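Local coordinates for phosphinothricin N-acetyltransferase (Brucella ovis, PDB 5DWM), which probably transfers an acyl group, as a GNAT-family acetyltransferase that uses acetyl-CoA, at residues A25-A30 with D46-R51; A30-T35 with I40-M45. All coordinates share one frame; numbering follows the deposited sequence. Where two conformers were deposited one is given.

Contact 1 of 2, residues A25-A30 with D46-R51; sequences AIYTQA and DEMAKR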
ATOM      1  N   ALA A  25     -24.483   5.463   1.692  1.00 15.04           N
ATOM      2  CA  ALA A  25     -24.980   5.548   3.064  1.00 16.19           C
ATOM      3  C   ALA A  25     -24.239   4.591   4.000  1.00 15.65           C
ATOM      4  O   ALA A  25     -23.894   4.957   5.132  1.00 16.02           O
ATOM      5  CB  ALA A  25     -26.491   5.293   3.104  1.00 16.61           C
ATOM      6  N   ILE A  26     -23.981   3.364   3.543  1.00 14.57           N
ATOM      7  CA  ILE A  26     -23.248   2.394   4.357  1.00 15.09           C
ATOM      8  C   ILE A  26     -21.839   2.899   4.635  1.00 15.03           C
ATOM      9  O   ILE A  26     -21.363   2.882   5.775  1.00 15.66           O
ATOM     10  CB  ILE A  26     -23.227   1.025   3.655  1.00 16.03           C
ATOM     11  CG1 ILE A  26     -24.641   0.436   3.623  1.00 16.73           C
ATOM     12  CG2 ILE A  26     -22.255   0.068   4.343  1.00 17.35           C
ATOM     13  CD1 ILE A  26     -24.760  -0.834   2.804  1.00 18.56           C
ATOM     14  N   TYR A  27     -21.147   3.352   3.591  1.00 14.00           N
ATOM     15  CA  TYR A  27     -19.780   3.826   3.780  1.00 13.47           C
ATOM     16  C   TYR A  27     -19.743   5.086   4.642  1.00 14.60           C
ATOM     17  O   TYR A  27     -18.813   5.259   5.446  1.00 14.72           O
ATOM     18  CB  TYR A  27     -19.097   4.039   2.421  1.00 13.60           C
ATOM     19  CG  TYR A  27     -17.611   4.307   2.543  1.00 13.20           C
ATOM     20  CD1 TYR A  27     -16.769   3.386   3.156  1.00 14.05           C
ATOM     21  CD2 TYR A  27     -17.058   5.488   2.070  1.00 13.51           C
ATOM     22  CE1 TYR A  27     -15.410   3.634   3.299  1.00 13.80           C
ATOM     23  CE2 TYR A  27     -15.691   5.750   2.206  1.00 13.31           C
ATOM     24  CZ  TYR A  27     -14.885   4.811   2.827  1.00 12.63           C
ATOM     25  OH  TYR A  27     -13.541   5.033   2.970  1.00 14.17           O
ATOM     26  N   THR A  28     -20.744   5.964   4.504  1.00 14.67           N
ATOM     27  CA  THR A  28     -20.803   7.164   5.336  1.00 15.05           C
ATOM     28  C   THR A  28     -20.785   6.805   6.818  1.00 15.47           C
ATOM     29  O   THR A  28     -20.038   7.396   7.606  1.00 16.39           O
ATOM     30  CB  THR A  28     -22.045   7.985   4.977  1.00 16.34           C
ATOM     31  OG1 THR A  28     -21.872   8.561   3.676  1.00 18.45           O
ATOM     32  CG2 THR A  28     -22.302   9.099   6.010  1.00 18.11           C
ATOM     33  N   GLN A  29     -21.607   5.829   7.218  1.00 15.95           N
ATOM     34  CA  GLN A  29     -21.617   5.412   8.620  1.00 16.50           C
ATOM     35  C   GLN A  29     -20.279   4.818   9.039  1.00 15.41           C
ATOM     36  O   GLN A  29     -19.799   5.076  10.151  1.00 18.22           O
ATOM     37  CB  GLN A  29     -22.756   4.421   8.876  1.00 18.77           C
ATOM     38  CG  GLN A  29     -24.131   5.060   8.811  1.00 22.34           C
ATOM     39  CD  GLN A  29     -24.184   6.362   9.584  1.00 26.53           C
ATOM     40  OE1 GLN A  29     -23.886   6.397  10.779  1.00 29.00           O
ATOM     41  NE2 GLN A  29     -24.537   7.448   8.897  1.00 27.07           N
ATOM     42  N   ALA A  30     -19.661   4.015   8.167  1.00 15.47           N
ATOM     43  CA  ALA A  30     -18.334   3.479   8.460  1.00 15.97           C
ATOM     44  C   ALA A  30     -17.313   4.592   8.684  1.00 16.28           C
ATOM     45  O   ALA A  30     -16.507   4.530   9.621  1.00 18.03           O
ATOM     46  CB  ALA A  30     -17.882   2.576   7.317  1.00 16.53           C
ATOM     47  N   ASP A  46     -21.610  11.150  -5.725  1.00 15.93           N
ATOM     48  CA  ASP A  46     -20.915  11.419  -6.982  1.00 16.88           C
ATOM     49  C   ASP A  46     -19.524  10.811  -6.963  1.00 14.99           C
ATOM     50  O   ASP A  46     -19.101  10.162  -7.928  1.00 16.63           O
ATOM     51  CB  ASP A  46     -20.822  12.928  -7.209  1.00 18.17           C
ATOM     52  CG  ASP A  46     -22.156  13.635  -7.012  1.00 20.24           C
ATOM     53  OD1 ASP A  46     -22.752  14.095  -8.015  1.00 23.57           O
ATOM     54  OD2 ASP A  46     -22.604  13.730  -5.852  1.00 18.86           O
ATOM     55  N   GLU A  47     -18.797  11.021  -5.863  1.00 15.40           N
ATOM     56  CA  GLU A  47     -17.448  10.483  -5.726  1.00 14.72           C
ATOM     57  C   GLU A  47     -17.455   8.958  -5.640  1.00 14.86           C
ATOM     58  O   GLU A  47     -16.610   8.294  -6.256  1.00 15.06           O
ATOM     59  CB  GLU A  47     -16.771  11.122  -4.504  1.00 16.55           C
ATOM     60  CG  GLU A  47     -15.444  10.502  -4.096  1.00 17.00           C
ATOM     61  CD  GLU A  47     -14.344  10.653  -5.130  1.00 18.65           C
ATOM     62  OE1 GLU A  47     -14.441  11.534  -6.016  1.00 21.15           O
ATOM     63  OE2 GLU A  47     -13.372   9.877  -5.044  1.00 18.78           O
ATOM     64  N   MET A  48     -18.419   8.381  -4.911  1.00 14.88           N
ATOM     65  CA  MET A  48     -18.491   6.923  -4.837  1.00 15.21           C
ATOM     66  C   MET A  48     -18.770   6.317  -6.206  1.00 15.35           C
ATOM     67  O   MET A  48     -18.149   5.319  -6.585  1.00 16.19           O
ATOM     68  CB  MET A  48     -19.533   6.471  -3.809  1.00 15.71           C
ATOM     69  CG  MET A  48     -19.163   6.852  -2.368  1.00 16.43           C
ATOM     70  SD  MET A  48     -17.672   6.012  -1.766  1.00 18.33           S
ATOM     71  CE  MET A  48     -18.287   4.332  -1.532  1.00 19.48           C
ATOM     72  N   ALA A  49     -19.665   6.931  -6.981  1.00 15.64           N
ATOM     73  CA  ALA A  49     -19.936   6.421  -8.325  1.00 15.86           C
ATOM     74  C   ALA A  49     -18.682   6.459  -9.190  1.00 15.83           C
ATOM     75  O   ALA A  49     -18.428   5.536  -9.972  1.00 17.29           O
ATOM     76  CB  ALA A  49     -21.052   7.237  -8.976  1.00 17.34           C
ATOM     77  N   LYS A  50     -17.893   7.530  -9.075  1.00 16.08           N
ATOM     78  CA  LYS A  50     -16.647   7.621  -9.830  1.00 17.18           C
ATOM     79  C   LYS A  50     -15.675   6.525  -9.417  1.00 15.71           C
ATOM     80  O   LYS A  50     -15.036   5.898 -10.275  1.00 16.14           O
ATOM     81  CB  LYS A  50     -16.017   9.002  -9.632  1.00 18.74           C
ATOM     82  N   ARG A  51     -15.543   6.282  -8.106  1.00 15.41           N
ATOM     83  CA  ARG A  51     -14.615   5.257  -7.630  1.00 14.58           C
ATOM     84  C   ARG A  51     -15.011   3.882  -8.146  1.00 15.01           C
ATOM     85  O   ARG A  51     -14.165   3.114  -8.626  1.00 15.39           O
ATOM     86  CB  ARG A  51     -14.591   5.238  -6.104  1.00 14.42           C
ATOM     87  CG  ARG A  51     -13.957   6.461  -5.467  1.00 14.87           C
ATOM     88  CD  ARG A  51     -13.994   6.364  -3.944  1.00 15.17           C
ATOM     89  NE  ARG A  51     -13.483   7.592  -3.337  1.00 15.55           N
ATOM     90  CZ  ARG A  51     -13.328   7.778  -2.029  1.00 15.33           C
ATOM     91  NH1 ARG A  51     -13.637   6.815  -1.168  1.00 16.20           N
ATOM     92  NH2 ARG A  51     -12.865   8.933  -1.582  1.00 16.73           N
TER
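Y27 and M48 meet at about a right angle, the aromatic side chain of helix 20-33 reaching across the bent thioether of helix 45-58. The backbones stay well apart, with 9.2 Å between Y27 CA and M48 CA, so long side chains have to span the gap. On Y27 the torsion sets CG opposite the backbone N (chi1 -170°), which carries the ring out toward the second helix. M48 is bent at both chi2 and chi3, and the two bends bring SD to 3.9 Å from Y27 CD2 while CE sits 4.0 Å from Y27 CB, at the root of the ring. The sulfur is 4.9 Å from the ring centroid and 51° off its normal, an oblique Met-aromatic contact. Methionine suits this buried place because its flexible, polarisable chain can follow the outline of a rigid ring.

Farther out along the ring, R51 NH1 comes within 4.1 Å of Y27 CE2, again obliquely, with the guanidinium and ring planes 69° apart. One turn back on the same helix, E47 steadies the arginine: R51 NE donates to E47 OE2 at 2.9 Å, nearly in the guanidinium plane and on the anti lone pair of the carboxylate. That salt bridge helps fix the rotation of the planar group. E39 OE1, from the intervening loop, forms a salt bridge with R51 NH1 and a hydrogen bond with Y27 OH, which also bonds S37 OG; one carboxylate oxygen so ties together the polar ends of Y27 and R51, whose NH1 lies beside the ring. Y95 meets the Y27 ring edge-to-face, and Y74 of strand 70-79 touches both Y27 and M48. This is helix-to-helix packing through a Met-aromatic pair, joining the two N-terminal helices of the GNAT fold over its central sheet.

Contact 2 of 2, residues A30-T35 with I40-M45; sequences AVLTGT and IEPPTM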
ATOM      1  N   ALA A  30     -19.661   4.015   8.167  1.00 15.47           N
ATOM      2  CA  ALA A  30     -18.334   3.479   8.460  1.00 15.97           C
ATOM      3  C   ALA A  30     -17.313   4.592   8.684  1.00 16.28           C
ATOM      4  O   ALA A  30     -16.507   4.530   9.621  1.00 18.03           O
ATOM      5  CB  ALA A  30     -17.882   2.576   7.317  1.00 16.53           C
ATOM      6  N   VAL A  31     -17.346   5.626   7.842  1.00 14.96           N
ATOM      7  CA  VAL A  31     -16.387   6.720   7.968  1.00 15.18           C
ATOM      8  C   VAL A  31     -16.620   7.488   9.260  1.00 16.98           C
ATOM      9  O   VAL A  31     -15.671   7.826   9.980  1.00 17.38           O
ATOM     10  CB  VAL A  31     -16.470   7.631   6.728  1.00 14.56           C
ATOM     11  CG1 VAL A  31     -15.719   8.934   6.962  1.00 15.93           C
ATOM     12  CG2 VAL A  31     -15.933   6.909   5.497  1.00 14.21           C
ATOM     13  N   LEU A  32     -17.887   7.769   9.580  1.00 17.59           N
ATOM     14  CA  LEU A  32     -18.201   8.637  10.711  1.00 18.64           C
ATOM     15  C   LEU A  32     -18.039   7.926  12.050  1.00 20.24           C
ATOM     16  O   LEU A  32     -17.571   8.534  13.019  1.00 22.40           O
ATOM     17  CB  LEU A  32     -19.623   9.179  10.579  1.00 18.85           C
ATOM     18  CG  LEU A  32     -19.855  10.176   9.444  1.00 19.94           C
ATOM     19  CD1 LEU A  32     -21.318  10.578   9.346  1.00 20.96           C
ATOM     20  CD2 LEU A  32     -18.961  11.394   9.633  1.00 22.60           C
ATOM     21  N   THR A  33     -18.416   6.648  12.126  1.00 22.04           N
ATOM     22  CA  THR A  33     -18.476   5.935  13.395  1.00 23.60           C
ATOM     23  C   THR A  33     -17.419   4.852  13.556  1.00 24.56           C
ATOM     24  O   THR A  33     -17.341   4.258  14.636  1.00 28.59           O
ATOM     25  CB  THR A  33     -19.853   5.275  13.589  1.00 25.79           C
ATOM     26  OG1 THR A  33     -19.978   4.152  12.703  1.00 26.88           O
ATOM     27  CG2 THR A  33     -20.971   6.260  13.305  1.00 27.18           C
ATOM     28  N   GLY A  34     -16.614   4.558  12.530  1.00 22.40           N
ATOM     29  CA  GLY A  34     -15.715   3.428  12.580  1.00 19.70           C
ATOM     30  C   GLY A  34     -14.294   3.837  12.238  1.00 21.45           C
ATOM     31  O   GLY A  34     -14.026   4.970  11.831  1.00 22.50           O
ATOM     32  N   THR A  35     -13.382   2.882  12.417  1.00 22.14           N
ATOM     33  CA  THR A  35     -11.969   3.120  12.159  1.00 23.21           C
ATOM     34  C   THR A  35     -11.377   2.133  11.165  1.00 22.60           C
ATOM     35  O   THR A  35     -10.148   2.103  10.996  1.00 24.50           O
ATOM     36  CB  THR A  35     -11.168   3.157  13.462  1.00 25.87           C
ATOM     37  OG1 THR A  35     -11.535   2.044  14.292  1.00 27.85           O
ATOM     38  CG2 THR A  35     -11.425   4.454  14.204  1.00 27.30           C
ATOM     39  N   ILE A  40     -11.932  10.612   6.742  1.00 17.10           N
ATOM     40  CA  ILE A  40     -12.566  11.373   7.808  1.00 19.68           C
ATOM     41  C   ILE A  40     -13.879  11.988   7.352  1.00 19.36           C
ATOM     42  O   ILE A  40     -14.857  12.004   8.103  1.00 20.59           O
ATOM     43  CB  ILE A  40     -11.612  12.464   8.339  1.00 22.52           C
ATOM     44  CG1 ILE A  40     -10.238  11.878   8.646  1.00 26.51           C
ATOM     45  CG2 ILE A  40     -12.226  13.173   9.547  1.00 23.31           C
ATOM     46  CD1 ILE A  40     -10.264  10.753   9.598  1.00 28.83           C
ATOM     47  N   GLU A  41     -13.930  12.476   6.114  0.66 19.68           N
ATOM     48  CA  GLU A  41     -15.119  13.110   5.569  0.66 21.46           C
ATOM     49  C   GLU A  41     -15.791  12.153   4.597  0.66 18.85           C
ATOM     50  O   GLU A  41     -15.148  11.740   3.617  0.66 19.29           O
ATOM     51  CB  GLU A  41     -14.709  14.384   4.847  0.66 25.20           C
ATOM     52  CG  GLU A  41     -15.822  15.140   4.177  0.66 29.92           C
ATOM     53  CD  GLU A  41     -15.302  16.340   3.415  0.66 34.89           C
ATOM     54  OE1 GLU A  41     -14.308  16.944   3.871  0.66 37.57           O
ATOM     55  OE2 GLU A  41     -15.876  16.669   2.356  0.66 37.04           O
ATOM     56  N   PRO A  42     -17.046  11.764   4.825  1.00 17.97           N
ATOM     57  CA  PRO A  42     -17.722  10.824   3.928  1.00 16.69           C
ATOM     58  C   PRO A  42     -17.758  11.351   2.505  1.00 17.86           C
ATOM     59  O   PRO A  42     -18.111  12.519   2.274  1.00 19.37           O
ATOM     60  CB  PRO A  42     -19.140  10.743   4.516  1.00 16.88           C
ATOM     61  CG  PRO A  42     -18.961  11.056   5.953  1.00 18.71           C
ATOM     62  CD  PRO A  42     -17.863  12.094   6.006  1.00 18.39           C
ATOM     63  N   PRO A  43     -17.368  10.528   1.528  1.00 16.65           N
ATOM     64  CA  PRO A  43     -17.492  10.933   0.122  1.00 16.42           C
ATOM     65  C   PRO A  43     -18.950  11.126  -0.278  1.00 15.36           C
ATOM     66  O   PRO A  43     -19.868  10.538   0.295  1.00 16.96           O
ATOM     67  CB  PRO A  43     -16.875   9.755  -0.647  1.00 17.94           C
ATOM     68  CG  PRO A  43     -16.032   9.026   0.362  1.00 20.17           C
ATOM     69  CD  PRO A  43     -16.731   9.208   1.678  1.00 17.49           C
ATOM     70  N   THR A  44     -19.155  11.965  -1.288  1.00 16.31           N
ATOM     71  CA  THR A  44     -20.479  12.101  -1.871  1.00 14.51           C
ATOM     72  C   THR A  44     -20.830  10.854  -2.689  1.00 14.08           C
ATOM     73  O   THR A  44     -19.969  10.041  -3.053  1.00 15.22           O
ATOM     74  CB  THR A  44     -20.520  13.295  -2.829  1.00 15.06           C
ATOM     75  OG1 THR A  44     -19.506  13.120  -3.834  1.00 16.41           O
ATOM     76  CG2 THR A  44     -20.286  14.621  -2.074  1.00 15.32           C
ATOM     77  N   MET A  45     -22.118  10.728  -3.016  1.00 14.92           N
ATOM     78  CA  MET A  45     -22.526   9.709  -3.972  0.54 16.53           C
ATOM     79  C   MET A  45     -21.810   9.895  -5.306  1.00 16.21           C
ATOM     80  O   MET A  45     -21.432   8.909  -5.956  1.00 16.99           O
ATOM     81  CB  MET A  45     -24.039   9.763  -4.150  0.54 18.46           C
ATOM     82  CG  MET A  45     -24.619   8.556  -4.824  0.54 20.66           C
ATOM     83  SD  MET A  45     -26.410   8.682  -4.927  0.54 22.89           S
ATOM     84  CE  MET A  45     -26.829   9.205  -3.267  0.54 22.39           C
TER
HETATM   85  O   HOH W   1     -14.934  10.579  10.524  1.00 27.79           O
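A mainly apolar surface contact, bridged by one water, lays the loop leading to helix 45-58 against the C-terminal end of helix 20-33. V31 and P42 mark the closest backbone approach, 5.9 Å between their CA atoms. V31 sends CG1 toward the loop, opposite its backbone N (chi1 167°), and this methyl lies 3.4 Å from I40 O and 3.9 Å from P42 CD. A branched, compact valine fits such a close backbone approach. L32 meets the proline ring at about a right angle: L32 CD2 and L32 CG are each 3.7 Å from P42 CG. Proline suits the loop because its ring offers a rigid apolar surface and its nitrogen has no hydrogen to satisfy.

No direct hydrogen bond crosses here; instead a water donates to V31 O at 2.9 Å and to I40 O at 2.8 Å, tying the two carbonyls together. V31 O also accepts from K159 NZ. At the loop's far end T44 is the N-cap of the next helix, its OG1 accepting from E47 N. The contact thus seats the proline-containing connection between the first two helices of the GNAT domain on the end of the first, with a threonine N-cap opening the second.

In the fold
Contacts 1 and 2 share A30 and helix 20-33, and their centres lie 8 Å apart; the linker of contact 2 belongs to the chain that runs between the two helices of contact 1. P43 is the main joint by number of contacts: its CD is 3.7 Å from Y27 CE2, its CG 3.6 Å from R51 NH1, and its CB 4.0 Å from M48 SD, so it touches all three side chains of contact 1. P42 adds a second link, its CB 3.6 Å from T28 OG1. Contact 1 is nearer the cofactor site, with the Y27 side chain about 10 Å from those of I94 and I96, residues of the acetyl-CoA site, which is without its ligand in this chain; contact 2 lies away from it.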